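Local coordinates for protein bvu-3222 (Bacteroides vulgatus ATCC 8482, PDB 3FYF), which is of unknown function but belongs to the DUF4251 family and is probably a periplasmic protein, at residues Tyr121-Asn126 / Val134-Thr139; Gln144-Ile149 / Thr157-Gly162; Asp76-Ile81 / Gln103-Gly108; Gly46-Glu51 / Val72-Gly77. One frame throughout, in Å; residues are numbered along the deposited sequence. Where two conformers were deposited one is given.

Interaction 1: Tyr121-Asn126 / Val134-Thr139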
loop_
_atom_site.group_PDB
_atom_site.type_symbol
_atom_site.label_atom_id
_atom_site.label_comp_id
_atom_site.label_asym_id
_atom_site.label_seq_id
_atom_site.Cartn_x
_atom_site.Cartn_y
_atom_site.Cartn_z
ATOM N N TYR B 121 7.944 -13.212 9.514
ATOM C CA TYR B 121 9.349 -13.101 9.899
ATOM C C TYR B 121 9.509 -11.976 10.920
ATOM O O TYR B 121 9.298 -10.795 10.600
ATOM C CB TYR B 121 10.188 -12.817 8.651
ATOM C CG TYR B 121 11.687 -12.946 8.816
ATOM C CD1 TYR B 121 12.461 -11.855 9.204
ATOM C CD2 TYR B 121 12.338 -14.147 8.537
ATOM C CE1 TYR B 121 13.840 -11.963 9.335
ATOM C CE2 TYR B 121 13.720 -14.265 8.668
ATOM C CZ TYR B 121 14.463 -13.168 9.064
ATOM O OH TYR B 121 15.828 -13.264 9.198
ATOM N N ASN B 122 9.869 -12.347 12.151
ATOM C CA ASN B 122 9.996 -11.397 13.258
ATOM C C ASN B 122 11.431 -11.353 13.785
ATOM O O ASN B 122 12.115 -12.376 13.783
ATOM C CB ASN B 122 9.043 -11.764 14.407
ATOM C CG ASN B 122 7.562 -11.574 14.060
ATOM O OD1 ASN B 122 6.688 -11.970 14.823
ATOM N ND2 ASN B 122 7.282 -10.961 12.929
ATOM N N TYR B 123 11.870 -10.175 14.237
ATOM C CA TYR B 123 13.206 -9.989 14.830
ATOM C C TYR B 123 13.369 -8.652 15.563
ATOM O O TYR B 123 12.543 -7.746 15.432
ATOM C CB TYR B 123 14.325 -10.153 13.781
ATOM C CG TYR B 123 14.306 -9.144 12.649
ATOM C CD1 TYR B 123 13.514 -9.351 11.522
ATOM C CD2 TYR B 123 15.092 -7.993 12.695
ATOM C CE1 TYR B 123 13.496 -8.446 10.472
ATOM C CE2 TYR B 123 15.081 -7.080 11.650
ATOM C CZ TYR B 123 14.279 -7.314 10.541
ATOM O OH TYR B 123 14.254 -6.416 9.499
ATOM N N GLY B 124 14.445 -8.550 16.336
ATOM C CA GLY B 124 14.807 -7.316 17.025
ATOM C C GLY B 124 16.082 -6.718 16.456
ATOM O O GLY B 124 16.893 -7.419 15.844
ATOM N N ILE B 125 16.238 -5.409 16.639
ATOM C CA ILE B 125 17.437 -4.680 16.239
ATOM C C ILE B 125 17.968 -3.941 17.465
ATOM O O ILE B 125 17.233 -3.184 18.103
ATOM C CB ILE B 125 17.145 -3.639 15.113
ATOM C CG1 ILE B 125 16.622 -4.313 13.841
ATOM C CG2 ILE B 125 18.391 -2.801 14.794
ATOM C CD1 ILE B 125 17.701 -4.876 12.940
ATOM N N ASN B 126 19.235 -4.173 17.800
ATOM C CA ASN B 126 19.871 -3.469 18.913
ATOM C C ASN B 126 20.782 -2.348 18.424
ATOM O O ASN B 126 21.891 -2.594 17.945
ATOM C CB ASN B 126 20.627 -4.443 19.823
ATOM C CG ASN B 126 19.747 -5.030 20.917
ATOM O OD1 ASN B 126 20.183 -5.173 22.061
ATOM N ND2 ASN B 126 18.505 -5.372 20.574
ATOM N N VAL B 134 10.835 -5.690 14.791
ATOM C CA VAL B 134 10.428 -5.631 13.403
ATOM C C VAL B 134 9.549 -6.837 13.105
ATOM O O VAL B 134 9.845 -7.953 13.541
ATOM C CB VAL B 134 11.668 -5.658 12.465
ATOM C CG1 VAL B 134 11.258 -5.555 11.017
ATOM C CG2 VAL B 134 12.647 -4.534 12.808
ATOM N N SER B 135 8.460 -6.600 12.379
ATOM C CA SER B 135 7.554 -7.665 11.981
ATOM C C SER B 135 7.267 -7.593 10.481
ATOM O O SER B 135 6.686 -6.622 10.000
ATOM C CB SER B 135 6.266 -7.596 12.806
ATOM O OG SER B 135 5.502 -8.774 12.661
ATOM N N ILE B 136 7.705 -8.617 9.753
ATOM C CA ILE B 136 7.519 -8.702 8.312
ATOM C C ILE B 136 6.466 -9.759 7.993
ATOM O O ILE B 136 6.511 -10.868 8.514
ATOM C CB ILE B 136 8.847 -9.046 7.559
ATOM C CG1 ILE B 136 9.916 -7.974 7.802
ATOM C CG2 ILE B 136 8.597 -9.228 6.049
ATOM C CD1 ILE B 136 11.331 -8.349 7.316
ATOM N N VAL B 137 5.511 -9.397 7.146
ATOM C CA VAL B 137 4.584 -10.365 6.586
ATOM C C VAL B 137 4.847 -10.377 5.086
ATOM O O VAL B 137 4.719 -9.341 4.437
ATOM C CB VAL B 137 3.113 -9.978 6.861
ATOM C CG1 VAL B 137 2.177 -11.009 6.254
ATOM C CG2 VAL B 137 2.856 -9.828 8.392
ATOM N N LEU B 138 5.231 -11.537 4.555
ATOM C CA LEU B 138 5.429 -11.732 3.113
ATOM C C LEU B 138 4.229 -12.467 2.512
ATOM O O LEU B 138 3.866 -13.546 2.973
ATOM C CB LEU B 138 6.726 -12.514 2.852
ATOM C CG LEU B 138 7.037 -13.148 1.487
ATOM C CD1 LEU B 138 7.323 -12.096 0.427
ATOM C CD2 LEU B 138 8.227 -14.081 1.616
ATOM N N THR B 139 3.618 -11.874 1.489
ATOM C CA THR B 139 2.475 -12.476 0.808
ATOM C C THR B 139 2.921 -13.684 -0.031
ATOM O O THR B 139 3.819 -13.566 -0.858
ATOM C CB THR B 139 1.747 -11.432 -0.078
ATOM O OG1 THR B 139 1.431 -10.271 0.698
ATOM C CG2 THR B 139 0.467 -12.002 -0.663
HETATM O O HOH W 1 5.372 -11.072 11.102
#

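Interaction 2: Gln144-Ile149 / Thr157-Gly162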
loop_
_atom_site.group_PDB
_atom_site.type_symbol
_atom_site.label_atom_id
_atom_site.label_comp_id
_atom_site.label_asym_id
_atom_site.label_seq_id
_atom_site.Cartn_x
_atom_site.Cartn_y
_atom_site.Cartn_z
ATOM N N GLN B 144 5.869 -9.410 -2.384
ATOM C CA GLN B 144 5.227 -8.245 -1.803
ATOM C C GLN B 144 5.130 -8.436 -0.297
ATOM O O GLN B 144 4.632 -9.453 0.190
ATOM C CB GLN B 144 3.859 -8.031 -2.445
ATOM C CG GLN B 144 3.967 -7.717 -3.927
ATOM C CD GLN B 144 2.649 -7.817 -4.650
ATOM O OE1 GLN B 144 1.584 -7.625 -4.060
ATOM N NE2 GLN B 144 2.712 -8.112 -5.946
ATOM N N ALA B 145 5.654 -7.473 0.447
ATOM C CA ALA B 145 5.743 -7.645 1.887
ATOM C C ALA B 145 5.528 -6.351 2.640
ATOM O O ALA B 145 5.793 -5.269 2.117
ATOM C CB ALA B 145 7.079 -8.286 2.270
ATOM N N SER B 146 5.040 -6.496 3.871
ATOM C CA SER B 146 4.768 -5.395 4.778
ATOM C C SER B 146 5.653 -5.514 6.023
ATOM O O SER B 146 5.714 -6.574 6.649
ATOM C CB SER B 146 3.309 -5.454 5.211
ATOM O OG SER B 146 2.910 -4.213 5.758
ATOM N N VAL B 147 6.317 -4.426 6.389
ATOM C CA VAL B 147 7.233 -4.413 7.539
ATOM C C VAL B 147 6.732 -3.431 8.582
ATOM O O VAL B 147 6.695 -2.240 8.316
ATOM C CB VAL B 147 8.654 -3.954 7.136
ATOM C CG1 VAL B 147 9.597 -4.054 8.311
ATOM C CG2 VAL B 147 9.183 -4.780 6.016
ATOM N N THR B 148 6.363 -3.916 9.767
ATOM C CA THR B 148 5.928 -3.024 10.845
ATOM C C THR B 148 7.049 -2.870 11.887
ATOM O O THR B 148 7.599 -3.858 12.376
ATOM C CB THR B 148 4.596 -3.500 11.488
ATOM O OG1 THR B 148 3.581 -3.610 10.481
ATOM C CG2 THR B 148 4.104 -2.521 12.535
ATOM N N ILE B 149 7.378 -1.619 12.202
ATOM C CA ILE B 149 8.465 -1.278 13.114
ATOM C C ILE B 149 7.941 -0.671 14.428
ATOM O O ILE B 149 7.164 0.282 14.423
ATOM C CB ILE B 149 9.475 -0.320 12.424
ATOM C CG1 ILE B 149 10.079 -0.994 11.186
ATOM C CG2 ILE B 149 10.586 0.104 13.388
ATOM C CD1 ILE B 149 10.297 -0.049 10.018
ATOM N N THR B 157 4.498 1.939 15.155
ATOM C CA THR B 157 4.521 3.341 14.782
ATOM C C THR B 157 4.623 3.522 13.268
ATOM O O THR B 157 4.021 4.441 12.719
ATOM C CB THR B 157 5.690 4.079 15.487
ATOM O OG1 THR B 157 5.855 3.557 16.809
ATOM C CG2 THR B 157 5.413 5.575 15.581
ATOM N N LEU B 158 5.368 2.643 12.601
ATOM C CA LEU B 158 5.641 2.810 11.174
ATOM C C LEU B 158 5.595 1.489 10.404
ATOM O O LEU B 158 6.224 0.513 10.790
ATOM C CB LEU B 158 6.997 3.510 10.976
ATOM C CG LEU B 158 7.384 3.997 9.574
ATOM C CD1 LEU B 158 8.029 5.373 9.615
ATOM C CD2 LEU B 158 8.288 3.004 8.876
ATOM N N THR B 159 4.859 1.483 9.297
ATOM C CA THR B 159 4.789 0.316 8.431
ATOM C C THR B 159 5.319 0.677 7.037
ATOM O O THR B 159 4.937 1.699 6.491
ATOM C CB THR B 159 3.341 -0.217 8.337
ATOM O OG1 THR B 159 2.858 -0.532 9.651
ATOM C CG2 THR B 159 3.268 -1.466 7.477
ATOM N N MET B 160 6.205 -0.156 6.489
ATOM C CA MET B 160 6.694 -0.018 5.112
ATOM C C MET B 160 6.127 -1.136 4.256
ATOM O O MET B 160 6.285 -2.315 4.586
ATOM C CB MET B 160 8.222 -0.122 5.049
ATOM C CG MET B 160 8.981 0.969 5.776
ATOM S SD MET B 160 10.755 0.990 5.401
ATOM C CE MET B 160 11.135 2.464 6.286
ATOM N N ASN B 161 5.484 -0.763 3.149
ATOM C CA ASN B 161 4.943 -1.729 2.200
ATOM C C ASN B 161 5.741 -1.679 0.927
ATOM O O ASN B 161 5.913 -0.615 0.354
ATOM C CB ASN B 161 3.471 -1.428 1.899
ATOM C CG ASN B 161 2.604 -1.510 3.140
ATOM O OD1 ASN B 161 2.545 -2.550 3.794
ATOM N ND2 ASN B 161 1.932 -0.414 3.472
ATOM N N GLY B 162 6.222 -2.830 0.478
ATOM C CA GLY B 162 7.058 -2.859 -0.714
ATOM C C GLY B 162 7.453 -4.248 -1.145
ATOM O O GLY B 162 6.688 -5.196 -0.986
#

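Interaction 3: Asp76-Ile81 / Gln103-Gly108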
loop_
_atom_site.group_PDB
_atom_site.type_symbol
_atom_site.label_atom_id
_atom_site.label_comp_id
_atom_site.label_asym_id
_atom_site.label_seq_id
_atom_site.Cartn_x
_atom_site.Cartn_y
_atom_site.Cartn_z
ATOM N N ASP B 76 24.310 -10.414 7.136
ATOM C CA ASP B 76 25.463 -10.914 7.914
ATOM C C ASP B 76 25.334 -10.717 9.433
ATOM O O ASP B 76 26.299 -10.351 10.111
ATOM C CB ASP B 76 26.785 -10.322 7.381
ATOM C CG ASP B 76 27.963 -11.284 7.505
ATOM O OD1 ASP B 76 29.058 -10.936 7.010
ATOM O OD2 ASP B 76 27.802 -12.381 8.086
ATOM N N GLY B 77 24.131 -10.955 9.953
ATOM C CA GLY B 77 23.838 -10.773 11.379
ATOM C C GLY B 77 23.594 -9.328 11.789
ATOM O O GLY B 77 23.324 -9.048 12.959
ATOM N N GLN B 78 23.683 -8.416 10.821
ATOM C CA GLN B 78 23.524 -6.981 11.053
ATOM C C GLN B 78 22.299 -6.452 10.309
ATOM O O GLN B 78 21.986 -6.911 9.211
ATOM C CB GLN B 78 24.782 -6.232 10.604
ATOM C CG GLN B 78 26.030 -6.541 11.436
ATOM C CD GLN B 78 26.138 -5.666 12.670
ATOM O OE1 GLN B 78 26.464 -4.481 12.580
ATOM N NE2 GLN B 78 25.876 -6.248 13.835
ATOM N N GLY B 79 21.611 -5.486 10.909
ATOM C CA GLY B 79 20.370 -4.978 10.341
ATOM C C GLY B 79 20.187 -3.475 10.360
ATOM O O GLY B 79 20.512 -2.818 11.347
ATOM N N ILE B 80 19.646 -2.949 9.261
ATOM C CA ILE B 80 19.389 -1.518 9.088
ATOM C C ILE B 80 17.886 -1.217 8.952
ATOM O O ILE B 80 17.184 -1.863 8.178
ATOM C CB ILE B 80 20.124 -0.964 7.827
ATOM C CG1 ILE B 80 21.608 -1.350 7.842
ATOM C CG2 ILE B 80 19.966 0.561 7.718
ATOM C CD1 ILE B 80 22.294 -1.254 6.495
ATOM N N ILE B 81 17.405 -0.240 9.718
ATOM C CA ILE B 81 16.125 0.405 9.447
ATOM C C ILE B 81 16.410 1.848 9.041
ATOM O O ILE B 81 16.889 2.645 9.848
ATOM C CB ILE B 81 15.173 0.381 10.671
ATOM C CG1 ILE B 81 14.865 -1.057 11.098
ATOM C CG2 ILE B 81 13.892 1.156 10.367
ATOM C CD1 ILE B 81 14.337 -1.171 12.512
ATOM N N GLN B 103 20.628 1.142 13.067
ATOM C CA GLN B 103 21.599 0.138 12.626
ATOM C C GLN B 103 22.122 -0.644 13.828
ATOM O O GLN B 103 22.242 -0.092 14.922
ATOM C CB GLN B 103 22.747 0.793 11.839
ATOM C CG GLN B 103 23.588 1.802 12.636
ATOM C CD GLN B 103 24.105 2.960 11.798
ATOM O OE1 GLN B 103 24.053 4.114 12.227
ATOM N NE2 GLN B 103 24.605 2.659 10.600
ATOM N N GLY B 104 22.412 -1.929 13.628
ATOM C CA GLY B 104 22.898 -2.775 14.719
ATOM C C GLY B 104 22.696 -4.270 14.562
ATOM O O GLY B 104 22.439 -4.762 13.462
ATOM N N ASN B 105 22.816 -4.986 15.679
ATOM C CA ASN B 105 22.747 -6.449 15.699
ATOM C C ASN B 105 21.321 -6.981 15.591
ATOM O O ASN B 105 20.405 -6.446 16.221
ATOM C CB ASN B 105 23.389 -6.997 16.980
ATOM C CG ASN B 105 24.884 -6.743 17.049
ATOM O OD1 ASN B 105 25.666 -7.356 16.321
ATOM N ND2 ASN B 105 25.293 -5.851 17.947
ATOM N N VAL B 106 21.150 -8.043 14.804
ATOM C CA VAL B 106 19.857 -8.724 14.666
ATOM C C VAL B 106 19.764 -9.918 15.623
ATOM O O VAL B 106 20.599 -10.823 15.581
ATOM C CB VAL B 106 19.602 -9.203 13.210
ATOM C CG1 VAL B 106 18.240 -9.841 13.088
ATOM C CG2 VAL B 106 19.689 -8.053 12.247
ATOM N N ASN B 107 18.740 -9.903 16.474
ATOM C CA ASN B 107 18.497 -10.972 17.439
ATOM C C ASN B 107 17.026 -11.386 17.487
ATOM O O ASN B 107 16.154 -10.637 17.038
ATOM C CB ASN B 107 18.978 -10.546 18.832
ATOM C CG ASN B 107 18.360 -9.237 19.291
ATOM O OD1 ASN B 107 17.258 -9.212 19.843
ATOM N ND2 ASN B 107 19.076 -8.140 19.072
ATOM N N GLY B 108 16.763 -12.578 18.024
ATOM C CA GLY B 108 15.404 -13.081 18.222
ATOM C C GLY B 108 14.641 -13.395 16.946
ATOM O O GLY B 108 13.443 -13.120 16.851
#

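Interaction 4: Gly46-Glu51 / Val72-Gly77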
loop_
_atom_site.group_PDB
_atom_site.type_symbol
_atom_site.label_atom_id
_atom_site.label_comp_id
_atom_site.label_asym_id
_atom_site.label_seq_id
_atom_site.Cartn_x
_atom_site.Cartn_y
_atom_site.Cartn_z
ATOM N N GLY B 46 19.177 -14.918 5.782
ATOM C CA GLY B 46 19.338 -13.679 6.546
ATOM C C GLY B 46 20.020 -12.565 5.774
ATOM O O GLY B 46 20.738 -11.746 6.351
ATOM N N SER B 47 19.803 -12.552 4.463
ATOM C CA SER B 47 20.433 -11.587 3.573
ATOM C C SER B 47 19.368 -11.012 2.645
ATOM O O SER B 47 19.125 -11.538 1.555
ATOM C CB SER B 47 21.571 -12.249 2.781
ATOM O OG SER B 47 22.328 -11.294 2.054
ATOM N N PHE B 48 18.726 -9.937 3.095
ATOM C CA PHE B 48 17.582 -9.362 2.384
ATOM C C PHE B 48 17.391 -7.873 2.623
ATOM O O PHE B 48 17.932 -7.290 3.566
ATOM C CB PHE B 48 16.276 -10.099 2.736
ATOM C CG PHE B 48 15.887 -10.003 4.192
ATOM C CD1 PHE B 48 15.136 -8.923 4.662
ATOM C CD2 PHE B 48 16.247 -11.003 5.083
ATOM C CE1 PHE B 48 14.780 -8.832 5.997
ATOM C CE2 PHE B 48 15.889 -10.926 6.416
ATOM C CZ PHE B 48 15.151 -9.836 6.873
ATOM N N VAL B 49 16.581 -7.275 1.759
ATOM C CA VAL B 49 16.159 -5.891 1.924
ATOM C C VAL B 49 14.693 -5.767 1.499
ATOM O O VAL B 49 14.266 -6.390 0.522
ATOM C CB VAL B 49 17.128 -4.909 1.170
ATOM C CG1 VAL B 49 17.649 -5.555 -0.058
ATOM C CG2 VAL B 49 16.493 -3.551 0.846
ATOM N N LEU B 50 13.913 -5.022 2.273
ATOM C CA LEU B 50 12.598 -4.618 1.813
ATOM C C LEU B 50 12.686 -3.210 1.256
ATOM O O LEU B 50 12.960 -2.263 1.984
ATOM C CB LEU B 50 11.526 -4.710 2.905
ATOM C CG LEU B 50 10.145 -4.403 2.291
ATOM C CD1 LEU B 50 9.175 -5.508 2.567
ATOM C CD2 LEU B 50 9.559 -3.034 2.669
ATOM N N GLU B 51 12.434 -3.100 -0.042
ATOM C CA GLU B 51 12.453 -1.832 -0.755
ATOM C C GLU B 51 11.065 -1.196 -0.675
ATOM O O GLU B 51 10.134 -1.653 -1.343
ATOM C CB GLU B 51 12.841 -2.088 -2.214
ATOM C CG GLU B 51 14.207 -2.771 -2.404
ATOM C CD GLU B 51 14.522 -3.083 -3.855
ATOM O OE1 GLU B 51 15.718 -3.233 -4.186
ATOM O OE2 GLU B 51 13.576 -3.191 -4.668
ATOM N N VAL B 72 14.394 -1.555 4.750
ATOM C CA VAL B 72 14.669 -2.382 5.910
ATOM C C VAL B 72 15.619 -3.475 5.425
ATOM O O VAL B 72 15.310 -4.190 4.476
ATOM C CB VAL B 72 13.355 -2.957 6.510
ATOM C CG1 VAL B 72 13.614 -4.202 7.316
ATOM C CG2 VAL B 72 12.650 -1.912 7.377
ATOM N N GLU B 73 16.785 -3.584 6.055
ATOM C CA GLU B 73 17.822 -4.493 5.573
ATOM C C GLU B 73 18.370 -5.390 6.682
ATOM O O GLU B 73 18.598 -4.925 7.784
ATOM C CB GLU B 73 18.961 -3.690 4.942
ATOM C CG GLU B 73 19.957 -4.535 4.165
ATOM C CD GLU B 73 21.252 -3.809 3.884
ATOM O OE1 GLU B 73 22.297 -4.272 4.389
ATOM O OE2 GLU B 73 21.226 -2.782 3.167
ATOM N N VAL B 74 18.554 -6.674 6.388
ATOM C CA VAL B 74 19.288 -7.585 7.276
ATOM C C VAL B 74 20.341 -8.309 6.445
ATOM O O VAL B 74 20.009 -8.927 5.435
ATOM C CB VAL B 74 18.358 -8.598 7.997
ATOM C CG1 VAL B 74 19.148 -9.733 8.648
ATOM C CG2 VAL B 74 17.511 -7.903 9.044
ATOM N N ASN B 75 21.605 -8.201 6.862
ATOM C CA ASN B 75 22.732 -8.833 6.171
ATOM C C ASN B 75 23.876 -9.150 7.140
ATOM O O ASN B 75 24.330 -8.269 7.876
ATOM C CB ASN B 75 23.227 -7.935 5.023
ATOM C CG ASN B 75 24.294 -8.602 4.157
ATOM O OD1 ASN B 75 25.416 -8.103 4.049
ATOM N ND2 ASN B 75 23.945 -9.724 3.530
ATOM N N ASP B 76 24.310 -10.414 7.136
ATOM C CA ASP B 76 25.463 -10.914 7.914
ATOM C C ASP B 76 25.334 -10.717 9.433
ATOM O O ASP B 76 26.299 -10.351 10.111
ATOM C CB ASP B 76 26.785 -10.322 7.381
ATOM C CG ASP B 76 27.963 -11.284 7.505
ATOM O OD1 ASP B 76 29.058 -10.936 7.010
ATOM O OD2 ASP B 76 27.802 -12.381 8.086
ATOM N N GLY B 77 24.131 -10.955 9.953
ATOM C CA GLY B 77 23.838 -10.773 11.379
ATOM C C GLY B 77 23.594 -9.328 11.789
ATOM O O GLY B 77 23.324 -9.048 12.959
HETATM O O HOH W 2 21.779 -12.407 9.025
#

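Interaction 1: Tyr121-Asn126 / Val134-Thr139
A first torsion of 63° sets CG of Y123 between its own backbone N and carbonyl carbon, which lays the phenol over V134 on the partner strand; V134, with CG1 anti to its N (chi1 -178°), runs alongside below it. CB of V134 sits over one face of the ring, 3.8 Å from the centroid of the Y123 ring, while its two methyls spread under the outer end: CG1 meets CZ of Y123 at 3.5 Å and CG2 lies near CE2. A flat aromatic suits this place because a branched valine offers it several C-H groups at once. I136 approaches differently. Its CD1 comes in at the edge, in the ring plane, 3.8 Å from CE1 of Y123, and also touches CD1 of Y121.

N122 points to the opposite face of the sheet, and its amide serves the backbone. ND2 donates to Y121 O at 3.1 Å from above the carbonyl plane, on the same side as I136 N, which gives the straighter bond at 2.8 Å. Two donors therefore grip Y121 O, while a water takes a bond from N122 ND2 and gives one to I136 O.

The pair is the hairpin of strands 119-126 and 132-138, flanked by strands 100-113 and 144-151. Its apolar face meets V72 and V74 of strand 71-75 through Y123, and L43 of helix 27-44 through Y121.

Interaction 2: Gln144-Ile149 / Thr157-Gly162
I149 and L158 lie side by side on the apolar face of this pair, and I149 can be followed outward. Its CB stands 3.7 Å from the carbonyl O of L158, CG1 passes the same oxygen at 4.2 Å, and CD1 ends 3.8 Å from CD2 of L158. Having CG1 anti to the carbonyl carbon (chi1 -60°) is what carries CD1 along the leucine. Two branched aliphatics fill such a buried face well, and V147 opposite M160 continues it.

The two segments are neighbouring arms of an antiparallel hairpin, and the pairing changes at its turn end: T157 and L158 both face I149, a classic beta bulge. I149 O takes a bond from T157 N at 3.2 Å and a weak one from L158 N at 3.5 Å.

The other face is polar. The S146 hydroxyl gives its proton to OD1 of N161, with 2.6 Å between S146 OG and N161 OD1 and the donor tilted 19° from the carbonyl plane. N161 ND2 in turn donates to OD1 of N54, making this asparagine a relay between two strands. A leucine in its place would probably leave the S146 hydroxyl without its acceptor and N54 without its donor in a buried setting. Next along, T148 OG1 and T159 OG1 share a bond of 3.3 Å, and the methyl CG2 of T159 packs at 3.3 Å on OG of S146. Beyond the apolar face, F88 of a loop rests on I149 and L158, while OE1 of Q144 accepts from N of F64 of the second subunit.

Interaction 3: Asp76-Ile81 / Gln103-Gly108
G79 and G104 form the hydrogen-bonded pair of two antiparallel strands that cross at a steep 119°: G79 N reaches G104 O at 2.8 Å nearly along the C=O axis, the return bond from G104 N to G79 O is 3.1 Å and bent to 136° at the hydrogen, and V106 N closes on G77 O at 3.0 Å.

V106 is the side chain that fills the angle between the strands. Its CG2 lies against the bare backbone opposite, 3.5 Å from G79 N and 3.6 Å from C of Q78. Glycine suits G79, since a CB there would run into that same methyl as it now stands. G104 has a reason of its own: its backbone angles would jam any CB against the carbonyl O of Q103. Outside, Q78 and N105 lean the same way, and the bend of Q78 at chi2 swings its amide back toward N105. NE2 of Q78 comes 2.7 Å from OD1 of N105, yet the angle is too poor for a hydrogen bond, and the amide planes stand 71° apart. Flexible polar amides suit this solvent-exposed side of the strands.

D76 and G77 both have positive phi, and G77 is the residue type that tolerates it most easily. They are the two central residues of a type I' turn, typical of tight beta hairpins, which here connects strand 71-75 to strand 78-83 and delivers the latter to strand 100-113.

Interaction 4: Gly46-Glu51 / Val72-Gly77
F48 and V74 point the same way from their strands, and the phenyl is laid over the valine. CB of V74 is under the ring face, 4.0 Å from the centroid of the F48 ring and 27° off its normal, nearest at CZ of F48 (3.6 Å). CG2 of V74 also meets CZ, whereas CG1 turns back to the backbone, 3.4 Å from G46 O. The ring reaches this place because its CG takes the position between N and carbonyl carbon (chi1 63°), folding it across to the partner strand. Were F48 a serine, V74 would lose the face it packs on, and a gap would probably open between it and Y121.

L50 and V72 continue the same apolar face, with L50 N bonded to V72 O at 2.7 Å. On the reverse, E73 extends its chain past V49, and its CG stands 3.5 Å from F48 O, so methylene rather than carboxylate touches the strand.

Toward the chain turn the contact becomes polar. N75 ND2 makes only a weak bond to S47 OG (2.7 Å, angle 115°), and a water bridges G46 O and G77 N. G46 suits its positive phi: it closes the helix before it in a Schellman motif.

Strand 48-52 thus starts just after helix 27-44 and lies between strands 71-75 and 158-166. L164 of the latter packs on F48, Y121 of strand 119-126 meets the phenyl edge-to-face, and V147 of strand 144-151 touches both L50 and V72.

How the interactions relate
Interactions 1, 2 and 4 are mostly buried, whereas interaction 3 is a surface contact and relies on glycines and a single valine where the others pack larger side chains. All four join strands of one curled antiparallel sheet. Interactions 1 and 2 are successive hairpins, joined by backbone bonds between S135 and T148 and between V137 and S146, and both touch the second subunit. Interactions 3 and 4 share D76 and G77, and I80 N bonds to E73 O between them. The sheet curls so that apolar faces meet: the hydroxyl of Y123 in interaction 1 packs against V72 and V74 of interaction 4, and V147 of interaction 2 against L50.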